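Local coordinates for activated BY transcription factor SSRB (Salmonella enterica, PDB 2WNW), which belongs to the family 30 glycosyl hydrolases and joins a TIM barrel to a beta-sandwich domain, at residues S386-F398 / L407-C419. Numbering follows the deposited sequence.
Sequences SSSYDNLLEEVGF and LVVYNRDVQERRC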
loop_
_atom_site.group_PDB
_atom_site.type_symbol
_atom_site.label_atom_id
_atom_site.label_comp_id
_atom_site.label_asym_id
_atom_site.label_seq_id
_atom_site.Cartn_x
_atom_site.Cartn_y
_atom_site.Cartn_z
ATOM N N SER A 386 0.423 -10.354 3.990
ATOM C CA SER A 386 0.495 -9.983 5.398
ATOM C C SER A 386 -0.098 -8.585 5.532
ATOM O O SER A 386 -0.207 -7.860 4.541
ATOM C CB SER A 386 1.944 -9.994 5.900
ATOM O OG SER A 386 2.727 -8.988 5.283
ATOM N N SER A 387 -0.508 -8.222 6.741
ATOM C CA SER A 387 -1.077 -6.900 6.977
ATOM C C SER A 387 -0.705 -6.401 8.365
ATOM O O SER A 387 -0.533 -7.188 9.302
ATOM C CB SER A 387 -2.606 -6.919 6.814
ATOM O OG SER A 387 -3.245 -7.705 7.807
ATOM N N SER A 388 -0.584 -5.082 8.492
ATOM C CA SER A 388 -0.220 -4.465 9.760
ATOM C C SER A 388 -1.311 -3.545 10.282
ATOM O O SER A 388 -1.951 -2.822 9.513
ATOM C CB SER A 388 1.071 -3.663 9.606
ATOM O OG SER A 388 1.360 -2.955 10.800
ATOM N N TYR A 389 -1.497 -3.562 11.598
ATOM C CA TYR A 389 -2.502 -2.734 12.247
ATOM C C TYR A 389 -2.140 -1.250 12.212
ATOM O O TYR A 389 -3.000 -0.391 12.413
ATOM C CB TYR A 389 -2.678 -3.184 13.702
ATOM C CG TYR A 389 -1.625 -2.679 14.676
ATOM C CD1 TYR A 389 -1.864 -1.554 15.469
ATOM C CD2 TYR A 389 -0.411 -3.348 14.838
ATOM C CE1 TYR A 389 -0.929 -1.111 16.404
ATOM C CE2 TYR A 389 0.538 -2.911 15.773
ATOM C CZ TYR A 389 0.267 -1.796 16.553
ATOM O OH TYR A 389 1.171 -1.385 17.502
ATOM N N ASP A 390 -0.869 -0.958 11.943
ATOM C CA ASP A 390 -0.375 0.420 11.921
ATOM C C ASP A 390 0.723 0.548 10.861
ATOM O O ASP A 390 1.752 -0.120 10.946
ATOM C CB ASP A 390 0.190 0.770 13.308
ATOM C CG ASP A 390 0.549 2.242 13.460
ATOM O OD1 ASP A 390 0.957 2.884 12.468
ATOM O OD2 ASP A 390 0.444 2.754 14.598
ATOM N N ASN A 391 0.499 1.412 9.873
ATOM C CA ASN A 391 1.459 1.625 8.791
ATOM C C ASN A 391 2.844 2.101 9.229
ATOM O O ASN A 391 3.786 2.053 8.436
ATOM C CB ASN A 391 0.891 2.616 7.765
ATOM C CG ASN A 391 -0.002 1.948 6.737
ATOM O OD1 ASN A 391 -0.389 0.785 6.887
ATOM N ND2 ASN A 391 -0.343 2.687 5.684
ATOM N N LEU A 392 2.974 2.577 10.465
ATOM C CA LEU A 392 4.273 3.030 10.958
ATOM C C LEU A 392 5.121 1.802 11.261
ATOM O O LEU A 392 6.347 1.876 11.324
ATOM C CB LEU A 392 4.119 3.899 12.210
ATOM C CG LEU A 392 3.468 5.270 12.004
ATOM C CD1 LEU A 392 3.498 6.040 13.313
ATOM C CD2 LEU A 392 4.210 6.051 10.922
ATOM N N LEU A 393 4.454 0.672 11.476
ATOM C CA LEU A 393 5.160 -0.584 11.692
ATOM C C LEU A 393 5.195 -1.207 10.300
ATOM O O LEU A 393 4.272 -1.913 9.891
ATOM C CB LEU A 393 4.402 -1.486 12.675
ATOM C CG LEU A 393 4.658 -1.163 14.150
ATOM C CD1 LEU A 393 3.718 -1.968 15.036
ATOM C CD2 LEU A 393 6.114 -1.475 14.484
ATOM N N GLU A 394 6.254 -0.895 9.561
ATOM C CA GLU A 394 6.432 -1.389 8.202
ATOM C C GLU A 394 6.816 -2.856 8.238
ATOM O O GLU A 394 7.638 -3.271 9.052
ATOM C CB GLU A 394 7.512 -0.568 7.491
ATOM C CG GLU A 394 7.154 0.915 7.364
ATOM C CD GLU A 394 8.202 1.711 6.604
ATOM O OE1 GLU A 394 8.889 1.128 5.743
ATOM O OE2 GLU A 394 8.334 2.921 6.858
ATOM N N GLU A 395 6.226 -3.644 7.350
ATOM C CA GLU A 395 6.510 -5.067 7.336
ATOM C C GLU A 395 6.264 -5.744 6.000
ATOM O O GLU A 395 5.423 -5.312 5.213
ATOM C CB GLU A 395 5.659 -5.759 8.406
ATOM C CG GLU A 395 4.138 -5.572 8.239
ATOM C CD GLU A 395 3.544 -6.436 7.136
ATOM O OE1 GLU A 395 4.060 -7.553 6.921
ATOM O OE2 GLU A 395 2.551 -6.016 6.495
ATOM N N VAL A 396 7.015 -6.813 5.752
ATOM C CA VAL A 396 6.854 -7.607 4.540
ATOM C C VAL A 396 7.387 -9.001 4.844
ATOM O O VAL A 396 8.410 -9.147 5.511
ATOM C CB VAL A 396 7.601 -6.994 3.327
ATOM C CG1 VAL A 396 9.102 -6.974 3.570
ATOM C CG2 VAL A 396 7.262 -7.782 2.061
ATOM N N GLY A 397 6.676 -10.022 4.381
ATOM C CA GLY A 397 7.101 -11.386 4.639
ATOM C C GLY A 397 7.337 -12.186 3.378
ATOM O O GLY A 397 6.825 -11.849 2.312
ATOM N N PHE A 398 8.117 -13.254 3.513
ATOM C CA PHE A 398 8.455 -14.127 2.396
ATOM C C PHE A 398 8.379 -15.581 2.843
ATOM O O PHE A 398 8.395 -15.877 4.035
ATOM C CB PHE A 398 9.899 -13.894 1.941
ATOM C CG PHE A 398 10.244 -12.460 1.653
ATOM C CD1 PHE A 398 10.285 -11.997 0.345
ATOM C CD2 PHE A 398 10.595 -11.593 2.684
ATOM C CE1 PHE A 398 10.683 -10.687 0.061
ATOM C CE2 PHE A 398 10.991 -10.284 2.416
ATOM C CZ PHE A 398 11.038 -9.832 1.099
ATOM N N LEU A 407 9.801 -12.902 8.155
ATOM C CA LEU A 407 9.073 -11.642 8.280
ATOM C C LEU A 407 9.998 -10.515 8.720
ATOM O O LEU A 407 10.690 -10.631 9.730
ATOM C CB LEU A 407 7.930 -11.771 9.295
ATOM C CG LEU A 407 7.092 -10.498 9.464
ATOM C CD1 LEU A 407 6.254 -10.287 8.215
ATOM C CD2 LEU A 407 6.181 -10.608 10.686
ATOM N N VAL A 408 10.005 -9.427 7.958
ATOM C CA VAL A 408 10.827 -8.270 8.298
ATOM C C VAL A 408 9.893 -7.187 8.842
ATOM O O VAL A 408 8.876 -6.876 8.223
ATOM C CB VAL A 408 11.563 -7.705 7.057
ATOM C CG1 VAL A 408 12.386 -6.490 7.452
ATOM C CG2 VAL A 408 12.462 -8.772 6.450
ATOM N N VAL A 409 10.229 -6.638 10.005
ATOM C CA VAL A 409 9.420 -5.588 10.617
ATOM C C VAL A 409 10.337 -4.432 10.989
ATOM O O VAL A 409 11.388 -4.634 11.598
ATOM C CB VAL A 409 8.699 -6.080 11.901
ATOM C CG1 VAL A 409 7.846 -4.949 12.481
ATOM C CG2 VAL A 409 7.824 -7.289 11.585
ATOM N N TYR A 410 9.927 -3.224 10.616
ATOM C CA TYR A 410 10.696 -2.014 10.885
ATOM C C TYR A 410 9.785 -0.959 11.512
ATOM O O TYR A 410 8.743 -0.608 10.950
ATOM C CB TYR A 410 11.294 -1.489 9.571
ATOM C CG TYR A 410 11.725 -0.037 9.600
ATOM C CD1 TYR A 410 11.262 0.861 8.634
ATOM C CD2 TYR A 410 12.579 0.443 10.591
ATOM C CE1 TYR A 410 11.638 2.201 8.658
ATOM C CE2 TYR A 410 12.963 1.783 10.624
ATOM C CZ TYR A 410 12.487 2.654 9.657
ATOM O OH TYR A 410 12.854 3.977 9.692
ATOM N N ASN A 411 10.178 -0.467 12.681
ATOM C CA ASN A 411 9.401 0.545 13.390
ATOM C C ASN A 411 9.931 1.947 13.087
ATOM O O ASN A 411 10.961 2.353 13.628
ATOM C CB ASN A 411 9.459 0.283 14.903
ATOM C CG ASN A 411 8.814 1.393 15.708
ATOM O OD1 ASN A 411 7.942 2.101 15.203
ATOM N ND2 ASN A 411 9.229 1.547 16.968
ATOM N N ARG A 412 9.228 2.692 12.233
ATOM C CA ARG A 412 9.681 4.038 11.889
ATOM C C ARG A 412 9.215 5.091 12.890
ATOM O O ARG A 412 9.594 6.258 12.787
ATOM C CB ARG A 412 9.222 4.432 10.473
ATOM C CG ARG A 412 7.736 4.710 10.332
ATOM C CD ARG A 412 7.384 5.169 8.920
ATOM N NE ARG A 412 8.043 6.424 8.559
ATOM C CZ ARG A 412 7.926 7.013 7.371
ATOM N NH1 ARG A 412 7.176 6.461 6.426
ATOM N NH2 ARG A 412 8.563 8.148 7.123
ATOM N N ASP A 413 8.403 4.681 13.861
ATOM C CA ASP A 413 7.901 5.605 14.875
ATOM C C ASP A 413 9.087 6.045 15.732
ATOM O O ASP A 413 10.128 5.383 15.751
ATOM C CB ASP A 413 6.853 4.915 15.759
ATOM C CG ASP A 413 5.873 5.897 16.401
ATOM O OD1 ASP A 413 6.156 7.115 16.426
ATOM O OD2 ASP A 413 4.813 5.442 16.886
ATOM N N VAL A 414 8.926 7.158 16.439
ATOM C CA VAL A 414 9.980 7.682 17.299
ATOM C C VAL A 414 9.811 7.157 18.720
ATOM O O VAL A 414 10.509 7.585 19.640
ATOM C CB VAL A 414 9.954 9.223 17.331
ATOM C CG1 VAL A 414 10.258 9.778 15.942
ATOM C CG2 VAL A 414 8.598 9.705 17.815
ATOM N N GLN A 415 8.868 6.236 18.891
ATOM C CA GLN A 415 8.604 5.631 20.192
ATOM C C GLN A 415 8.718 4.125 20.061
ATOM O O GLN A 415 8.622 3.577 18.963
ATOM C CB GLN A 415 7.182 5.920 20.664
ATOM C CG GLN A 415 6.796 7.362 20.805
ATOM C CD GLN A 415 5.355 7.485 21.246
ATOM O OE1 GLN A 415 4.961 6.909 22.263
ATOM N NE2 GLN A 415 4.555 8.225 20.485
ATOM N N GLU A 416 8.912 3.460 21.191
ATOM C CA GLU A 416 8.978 2.010 21.212
ATOM C C GLU A 416 7.572 1.558 20.819
ATOM O O GLU A 416 6.589 2.163 21.243
ATOM C CB GLU A 416 9.308 1.537 22.625
ATOM C CG GLU A 416 9.336 0.039 22.799
ATOM C CD GLU A 416 9.504 -0.355 24.257
ATOM O OE1 GLU A 416 8.585 -0.083 25.057
ATOM O OE2 GLU A 416 10.555 -0.925 24.602
ATOM N N ARG A 417 7.469 0.517 19.999
ATOM C CA ARG A 417 6.159 0.027 19.576
ATOM C C ARG A 417 6.030 -1.480 19.744
ATOM O O ARG A 417 7.025 -2.204 19.735
ATOM C CB ARG A 417 5.891 0.405 18.115
ATOM C CG ARG A 417 5.767 1.911 17.862
ATOM C CD ARG A 417 4.605 2.516 18.643
ATOM N NE ARG A 417 3.335 1.872 18.314
ATOM C CZ ARG A 417 2.596 2.161 17.246
ATOM N NH1 ARG A 417 1.460 1.511 17.035
ATOM N NH2 ARG A 417 2.980 3.111 16.402
ATOM N N ARG A 418 4.794 -1.942 19.903
ATOM C CA ARG A 418 4.522 -3.363 20.077
ATOM C C ARG A 418 3.642 -3.907 18.971
ATOM O O ARG A 418 2.861 -3.180 18.361
ATOM C CB ARG A 418 3.809 -3.616 21.402
ATOM C CG ARG A 418 4.624 -3.343 22.640
ATOM C CD ARG A 418 3.743 -3.548 23.851
ATOM N NE ARG A 418 2.612 -2.626 23.825
ATOM C CZ ARG A 418 1.356 -2.963 24.104
ATOM N NH1 ARG A 418 1.056 -4.213 24.431
ATOM N NH2 ARG A 418 0.400 -2.043 24.053
ATOM N N CYS A 419 3.765 -5.204 18.729
ATOM C CA CYS A 419 2.951 -5.863 17.726
ATOM C C CYS A 419 2.926 -7.344 18.033
ATOM O O CYS A 419 3.787 -7.859 18.747
ATOM C CB CYS A 419 3.514 -5.629 16.322
ATOM S SG CYS A 419 5.102 -6.411 15.979
HETATM O O HOH W 1 2.578 -0.026 20.269
#
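Leu393 reaches with its two methyls over both strands of the 407-419 segment: CD2 rests on Asn411 CB at 3.8 Å, while CD1 packs against Cys419 CB. A branched aliphatic chain suits this place, since the axes of strands 393-398 and 417-419 come no closer than 9.7 Å and side chains such as Leu393 span the gap. At the end of this layer Tyr389 sends its hydroxyl to Arg418 O, 2.6 Å from OH and nearly in line with the carbonyl bond. A tyrosine fits because its hydroxyl can accept as well as donate: the same OH accepts from Arg417 NH1, lying 33° out of the plane of that guanidinium. Arg417, bent at chi2 (-61°) and chi3 (-58°), curls back so that NH1 and NH2 converge on Asp390 OD2, with NH1 at 2.9 Å. Both nitrogens come from one face of the carboxylate. NH2 also holds Asp413 OD2, and NE shares a water with Arg418 N; only arginine has enough N-H groups to serve two carboxylates and a water, and its charge should offset their mutual repulsion. Asp390 does double duty, for OD1 accepts from Leu392 N in an Asx turn that shapes the tight turn before strand 393-398. On the sheet face of Glu394, Val396, Val408 and Tyr410, the extended Glu394 lies beside Tyr410, OE1 meeting the ring edge 3.7 Å from CD1. Its OE2 bonds to His315 of helix 305-322 and makes a long salt bridge to Arg412, whereas Tyr410 OH bonds to His311. Backbone bonds pair Glu394 with Tyr410 and Val396 with Val408. This is an antiparallel beta hairpin followed by a crossing to strand 417-423, as expected of the beta-sandwich domain of family 30 glycosyl hydrolases, here with one face against helix 305-322.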